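Local coordinates for protein endo-beta-1,4-glucanase (Ampullaria crossean, PDB 5XBU) that probably hydrolyses internal beta-1,4-glucosidic bonds of cellulose, as an endoglucanase of glycoside hydrolase family 45, at residues G75-C78 with G79-V82; H131-S134 with H135-V139; L143-V147 with G148-A152. All coordinates share one frame; numbering follows the deposited sequence.

Contact 1: G75-C78 with G79-V82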
loop_
_atom_site.group_PDB
_atom_site.type_symbol
_atom_site.label_atom_id
_atom_site.label_comp_id
_atom_site.label_asym_id
_atom_site.label_seq_id
_atom_site.Cartn_x
_atom_site.Cartn_y
_atom_site.Cartn_z
ATOM N N GLY A 75 -2.169 -13.592 1.015
ATOM C CA GLY A 75 -2.162 -12.970 2.318
ATOM C C GLY A 75 -3.562 -12.652 2.787
ATOM O O GLY A 75 -4.478 -12.438 1.980
ATOM N N LYS A 76 -3.712 -12.579 4.110
ATOM C CA LYS A 76 -5.019 -12.345 4.693
ATOM C C LYS A 76 -5.697 -11.119 4.116
ATOM O O LYS A 76 -6.917 -11.113 3.951
ATOM C CB LYS A 76 -4.909 -12.218 6.212
ATOM C CG LYS A 76 -4.430 -13.463 6.928
ATOM C CD LYS A 76 -5.467 -14.524 6.974
ATOM C CE LYS A 76 -4.911 -15.643 7.793
ATOM N NZ LYS A 76 -4.300 -15.092 9.019
ATOM N N ASN A 77 -4.935 -10.049 3.844
ATOM C CA ASN A 77 -5.525 -8.798 3.402
ATOM C C ASN A 77 -5.532 -8.604 1.892
ATOM O O ASN A 77 -5.865 -7.515 1.414
ATOM C CB ASN A 77 -4.936 -7.620 4.166
ATOM C CG ASN A 77 -5.481 -7.560 5.591
ATOM O OD1 ASN A 77 -6.659 -7.872 5.833
ATOM N ND2 ASN A 77 -4.629 -7.167 6.535
ATOM N N CYS A 78 -5.299 -9.673 1.124
ATOM C CA CYS A 78 -5.567 -9.612 -0.311
ATOM C C CYS A 78 -7.005 -9.193 -0.542
ATOM O O CYS A 78 -7.929 -9.697 0.100
ATOM C CB CYS A 78 -5.330 -10.974 -0.964
ATOM S SG CYS A 78 -3.640 -11.385 -1.321
ATOM N N GLY A 79 -7.194 -8.285 -1.508
ATOM C CA GLY A 79 -8.510 -7.844 -1.872
ATOM C C GLY A 79 -9.123 -6.803 -0.975
ATOM O O GLY A 79 -10.216 -6.303 -1.287
ATOM N N LYS A 80 -8.454 -6.416 0.110
ATOM C CA LYS A 80 -8.925 -5.275 0.896
ATOM C C LYS A 80 -8.659 -3.997 0.131
ATOM O O LYS A 80 -7.753 -3.928 -0.686
ATOM C CB LYS A 80 -8.182 -5.175 2.245
ATOM C CG LYS A 80 -8.423 -6.318 3.205
ATOM C CD LYS A 80 -9.837 -6.236 3.753
ATOM C CE LYS A 80 -10.023 -7.159 4.950
ATOM N NZ LYS A 80 -9.254 -6.722 6.185
ATOM N N CYS A 81 -9.450 -2.976 0.420
ATOM C CA CYS A 81 -9.207 -1.648 -0.113
ATOM C C CYS A 81 -8.859 -0.684 1.013
ATOM O O CYS A 81 -9.356 -0.783 2.143
ATOM C CB CYS A 81 -10.419 -1.129 -0.889
ATOM S SG CYS A 81 -10.570 -1.966 -2.498
ATOM N N VAL A 82 -7.981 0.255 0.682
ATOM C CA VAL A 82 -7.531 1.279 1.603
ATOM C C VAL A 82 -7.718 2.646 0.941
ATOM O O VAL A 82 -7.385 2.828 -0.235
ATOM C CB VAL A 82 -6.070 1.071 2.065
ATOM C CG1 VAL A 82 -5.961 -0.193 2.921
ATOM C CG2 VAL A 82 -5.077 1.073 0.946
#
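N77 and K80 face each other across a type II beta turn, their side chains slanting across one another so that the lysine ammonium meets the amide oxygen. K80 NZ donates to N77 OD1 at 2.9 Å and reaches it from above the carbonyl plane. Bends at chi2 (-71°) and chi4 (69°) curl the lysine chain so that NZ comes back to the asparagine, with K80 CG 3.5 Å from N77 OD1, and N77 CB 3.8 Å from the same K80 CG. Beneath this pair the backbone closes the turn, with K80 N bonded to N77 O at 3.1 Å. C78 and G79 form its corners. Glycine suits the second, because its phi is positive (80°) and a CB there would run into C78 O. A type I turn from G75 to C78 comes just before, held by C78 N to G75 O at 3.0 Å, so two turns in succession lead the chain into strand 81-86. Disulfides tie the chain within the second turn, C78 to C38, and just beyond it at the start of the strand, C81 to C167. N77 ND2 is bonded to the carbonyl of Y64, which sets the amide's orientation and presents OD1 to the lysine. K80 NZ also forms a salt bridge with E164, so the ammonium faces both a carboxylate and a neutral amide oxygen, which probably favours the protonated form and restrains its long chain.

Contact 2: H131-S134 with H135-V139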
loop_
_atom_site.group_PDB
_atom_site.type_symbol
_atom_site.label_atom_id
_atom_site.label_comp_id
_atom_site.label_asym_id
_atom_site.label_seq_id
_atom_site.Cartn_x
_atom_site.Cartn_y
_atom_site.Cartn_z
ATOM N N HIS A 131 4.850 -1.262 15.771
ATOM C CA HIS A 131 6.051 -1.453 14.985
ATOM C C HIS A 131 5.991 -0.541 13.766
ATOM O O HIS A 131 4.951 -0.407 13.121
ATOM C CB HIS A 131 6.143 -2.905 14.543
ATOM C CG HIS A 131 6.433 -3.836 15.671
ATOM N ND1 HIS A 131 5.466 -4.523 16.381
ATOM C CD2 HIS A 131 7.614 -4.178 16.217
ATOM C CE1 HIS A 131 6.051 -5.239 17.331
ATOM N NE2 HIS A 131 7.354 -5.067 17.227
ATOM N N VAL A 132 7.120 0.097 13.462
ATOM C CA VAL A 132 7.156 1.080 12.390
ATOM C C VAL A 132 8.340 0.818 11.470
ATOM O O VAL A 132 9.291 0.099 11.809
ATOM C CB VAL A 132 7.212 2.524 12.945
ATOM C CG1 VAL A 132 5.956 2.832 13.671
ATOM C CG2 VAL A 132 8.476 2.754 13.791
ATOM N N ASN A 133 8.269 1.407 10.272
ATOM C CA ASN A 133 9.415 1.403 9.382
ATOM C C ASN A 133 10.442 2.448 9.809
ATOM O O ASN A 133 10.268 3.153 10.805
ATOM C CB ASN A 133 9.025 1.526 7.897
ATOM C CG ASN A 133 8.377 2.843 7.521
ATOM O OD1 ASN A 133 8.473 3.839 8.230
ATOM N ND2 ASN A 133 7.703 2.840 6.374
ATOM N N SER A 134 11.503 2.551 9.025
ATOM C CA SER A 134 12.619 3.426 9.342
ATOM C C SER A 134 12.232 4.897 9.338
ATOM O O SER A 134 13.015 5.716 9.811
ATOM C CB SER A 134 13.750 3.174 8.354
ATOM O OG SER A 134 13.431 3.674 7.062
ATOM N N HIS A 135 11.054 5.246 8.829
ATOM C CA HIS A 135 10.566 6.612 8.786
ATOM C C HIS A 135 9.430 6.866 9.756
ATOM O O HIS A 135 8.889 7.976 9.787
ATOM C CB HIS A 135 10.196 6.988 7.361
ATOM C CG HIS A 135 11.380 6.950 6.454
ATOM N ND1 HIS A 135 12.491 7.734 6.667
ATOM C CD2 HIS A 135 11.651 6.191 5.363
ATOM C CE1 HIS A 135 13.384 7.473 5.732
ATOM N NE2 HIS A 135 12.904 6.543 4.927
ATOM N N GLY A 136 9.074 5.858 10.578
ATOM C CA GLY A 136 8.113 6.042 11.642
ATOM C C GLY A 136 6.682 5.698 11.310
ATOM O O GLY A 136 5.792 6.030 12.105
ATOM N N TYR A 137 6.438 4.982 10.210
ATOM C CA TYR A 137 5.071 4.639 9.825
ATOM C C TYR A 137 4.768 3.181 10.129
ATOM O O TYR A 137 5.598 2.295 9.901
ATOM C CB TYR A 137 4.826 4.915 8.326
ATOM C CG TYR A 137 5.066 6.366 8.005
ATOM C CD1 TYR A 137 4.109 7.309 8.307
ATOM C CD2 TYR A 137 6.262 6.764 7.445
ATOM C CE1 TYR A 137 4.334 8.674 8.065
ATOM C CE2 TYR A 137 6.505 8.131 7.193
ATOM C CZ TYR A 137 5.529 9.053 7.494
ATOM O OH TYR A 137 5.818 10.391 7.244
ATOM N N GLU A 138 3.548 2.939 10.594
ATOM C CA GLU A 138 3.121 1.575 10.944
ATOM C C GLU A 138 2.850 0.682 9.745
ATOM O O GLU A 138 2.667 -0.526 9.930
ATOM C CB GLU A 138 1.889 1.585 11.835
ATOM C CG GLU A 138 0.643 2.056 11.151
ATOM C CD GLU A 138 -0.621 1.886 11.951
ATOM O OE1 GLU A 138 -0.546 1.583 13.172
ATOM O OE2 GLU A 138 -1.710 2.014 11.342
ATOM N N VAL A 139 2.733 1.254 8.553
ATOM C CA VAL A 139 2.436 0.507 7.347
ATOM C C VAL A 139 2.951 1.325 6.176
ATOM O O VAL A 139 3.081 2.556 6.257
ATOM C CB VAL A 139 0.919 0.214 7.226
ATOM C CG1 VAL A 139 0.114 1.452 6.993
ATOM C CG2 VAL A 139 0.629 -0.854 6.187
#
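N133 reaches across to H135 and Y137 with a side chain folded back over its own backbone, CG lying between the backbone N and the carbonyl carbon (chi1 65°). Its CB passes 4.0 Å from Y137 O, and CG comes closer to that oxygen. OD1 takes two backbone N-H groups, from H135 N at 3.0 Å and from Y137 N at 3.1 Å, which arrive from opposite faces of the amide plane. The first of these makes an Asx turn. Around it the backbone follows the pattern of a type I turn with a G1 bulge: G136 N bonds N133 O at 3.0 Å, N133 N bonds Y137 O at 2.8 Å, and G136 takes the left-handed conformation (phi 94°) that glycine accepts readily. OD1 also sits at the edge of the Y137 ring, 3.7 Å from Y137 CD2, with amide and ring planes 85° apart. At the other branch, ND2 is bonded to the carbonyl of W120 and the hydroxyl of S26, so asparagine, with an acceptor and a donor on one short stem, fits this buried position. Nearby, S134 OG lies over one face of the H135 imidazole, 3.5 Å from H135 CD2; H135 NE2 is hydrogen-bonded to the E119 carboxylate, and S134 OG to the E119 backbone carbonyl.

Contact 3: L143-V147 with G148-A152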
loop_
_atom_site.group_PDB
_atom_site.type_symbol
_atom_site.label_atom_id
_atom_site.label_comp_id
_atom_site.label_asym_id
_atom_site.label_seq_id
_atom_site.Cartn_x
_atom_site.Cartn_y
_atom_site.Cartn_z
ATOM N N LEU A 143 2.664 1.634 -4.529
ATOM C CA LEU A 143 1.549 1.878 -5.428
ATOM C C LEU A 143 1.947 1.517 -6.863
ATOM O O LEU A 143 2.928 2.035 -7.390
ATOM C CB LEU A 143 1.116 3.354 -5.363
ATOM C CG LEU A 143 0.849 3.862 -3.923
ATOM C CD1 LEU A 143 0.455 5.307 -3.976
ATOM C CD2 LEU A 143 -0.218 3.032 -3.220
ATOM N N GLN A 144 1.170 0.636 -7.493
ATOM C CA GLN A 144 1.442 0.211 -8.874
ATOM C C GLN A 144 1.371 1.413 -9.813
ATOM O O GLN A 144 0.395 2.170 -9.798
ATOM C CB GLN A 144 0.385 -0.811 -9.259
ATOM C CG GLN A 144 0.444 -1.299 -10.711
ATOM C CD GLN A 144 1.710 -2.032 -11.043
ATOM O OE1 GLN A 144 2.591 -1.498 -11.719
ATOM N NE2 GLN A 144 1.825 -3.275 -10.539
ATOM N N ASP A 145 2.397 1.557 -10.657
ATOM C CA ASP A 145 2.494 2.709 -11.546
ATOM C C ASP A 145 2.818 2.300 -12.980
ATOM O O ASP A 145 3.291 3.134 -13.751
ATOM C CB ASP A 145 3.537 3.718 -11.019
ATOM C CG ASP A 145 3.444 5.111 -11.685
ATOM O OD1 ASP A 145 2.329 5.615 -11.987
ATOM O OD2 ASP A 145 4.513 5.711 -11.906
ATOM N N GLN A 146 2.555 1.039 -13.361
ATOM C CA GLN A 146 2.978 0.540 -14.672
ATOM C C GLN A 146 2.532 1.445 -15.806
ATOM O O GLN A 146 3.284 1.648 -16.764
ATOM C CB GLN A 146 2.491 -0.902 -14.892
ATOM C CG GLN A 146 2.743 -1.463 -16.317
ATOM C CD GLN A 146 3.699 -2.646 -16.361
ATOM O OE1 GLN A 146 4.523 -2.841 -15.485
ATOM N NE2 GLN A 146 3.593 -3.437 -17.419
ATOM N N VAL A 147 1.315 1.984 -15.738
ATOM C CA VAL A 147 0.775 2.812 -16.820
ATOM C C VAL A 147 0.694 4.288 -16.432
ATOM O O VAL A 147 -0.025 5.081 -17.069
ATOM C CB VAL A 147 -0.560 2.267 -17.352
ATOM C CG1 VAL A 147 -0.413 0.816 -17.728
ATOM C CG2 VAL A 147 -1.699 2.472 -16.350
ATOM N N GLY A 148 1.446 4.683 -15.415
ATOM C CA GLY A 148 1.472 6.076 -15.040
ATOM C C GLY A 148 0.298 6.528 -14.205
ATOM O O GLY A 148 0.073 7.741 -14.090
ATOM N N GLN A 149 -0.443 5.600 -13.589
ATOM C CA GLN A 149 -1.637 5.999 -12.848
ATOM C C GLN A 149 -1.310 6.768 -11.576
ATOM O O GLN A 149 -2.132 7.577 -11.107
ATOM C CB GLN A 149 -2.510 4.785 -12.535
ATOM C CG GLN A 149 -1.887 3.655 -11.670
ATOM C CD GLN A 149 -1.211 2.571 -12.508
ATOM O OE1 GLN A 149 -0.346 2.843 -13.349
ATOM N NE2 GLN A 149 -1.623 1.323 -12.291
ATOM N N VAL A 150 -0.129 6.535 -10.994
ATOM C CA VAL A 150 0.302 7.321 -9.830
ATOM C C VAL A 150 0.928 8.619 -10.295
ATOM O O VAL A 150 0.711 9.671 -9.689
ATOM C CB VAL A 150 1.240 6.518 -8.912
ATOM C CG1 VAL A 150 1.561 7.329 -7.665
ATOM C CG2 VAL A 150 0.569 5.218 -8.529
ATOM N N GLU A 151 1.680 8.590 -11.407
ATOM C CA GLU A 151 2.176 9.823 -12.004
ATOM C C GLU A 151 1.026 10.769 -12.299
ATOM O O GLU A 151 1.160 11.984 -12.110
ATOM C CB GLU A 151 2.941 9.495 -13.287
ATOM C CG GLU A 151 3.420 10.713 -14.057
ATOM C CD GLU A 151 4.489 11.501 -13.321
ATOM O OE1 GLU A 151 5.116 10.925 -12.400
ATOM O OE2 GLU A 151 4.695 12.690 -13.662
ATOM N N ALA A 152 -0.119 10.236 -12.747
ATOM C CA ALA A 152 -1.287 11.066 -13.056
ATOM C C ALA A 152 -1.899 11.730 -11.826
ATOM O O ALA A 152 -2.581 12.754 -11.967
ATOM C CB ALA A 152 -2.354 10.243 -13.772
#
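The type I beta turn from D145 to G148 carries the chain off the end of strand 140-144 and into the helical-looking turn of 149-152. It is closed by G148 N to D145 O, 2.9 Å long. G148 has a positive phi, where a CB would collide with V147 O, so glycine fits. The carboxylate of D145 then reaches beyond the turn: with CG anti to the backbone N (chi1 -165°), OD1 accepts from V150 N at 2.8 Å and from E151 N at 3.1 Å. Both donors approach from one face of the carboxylate, V150 N on the anti side. An alanine here would remove that carboxylate and would probably leave the V150 and E151 amides without their acceptor, freeing the 149-152 turn to shift against the strand. Q149 reaches back the other way. Its chain bends at chi2, and OE1 takes V147 N at 3.0 Å in the carbonyl plane, while NE2 is bonded to the carbonyls of L53 and K55; glutamine suits a buried site that needs acceptor and donor together. V150 supplies the apolar part, with CG2 packed 3.7 Å from L143 CB and W155 close to both side chains. R29 pairs with E151 and, weakly, with D145. The whole is a type I turn ending in a left-handed glycine, its aspartate holding the next turn, at the end of a strand of the double-psi beta-barrel sheet.

Overall arrangement
All three contacts are local and partly buried; contact 1 lies somewhat nearer the chain centre, about 10 Å from it against 13 Å for the others. Contacts 1 and 3 both reach the barrel sheet, the first entering strand 81-86 and the third leaving strand 140-144. Contact 2 lies in the loop leading into that latter strand, on the opposite side of the chain's centre from contact 3, with centres about 23 Å apart. W162 touches V82 of contact 1 and bonds E138 of contact 2. Chemically, contacts 1 and 2 both use an asparagine amide oxygen, met by a lysine ammonium in the first and by backbone N-H groups in the second, while contact 3 puts a carboxylate in that role and adds aliphatic packing.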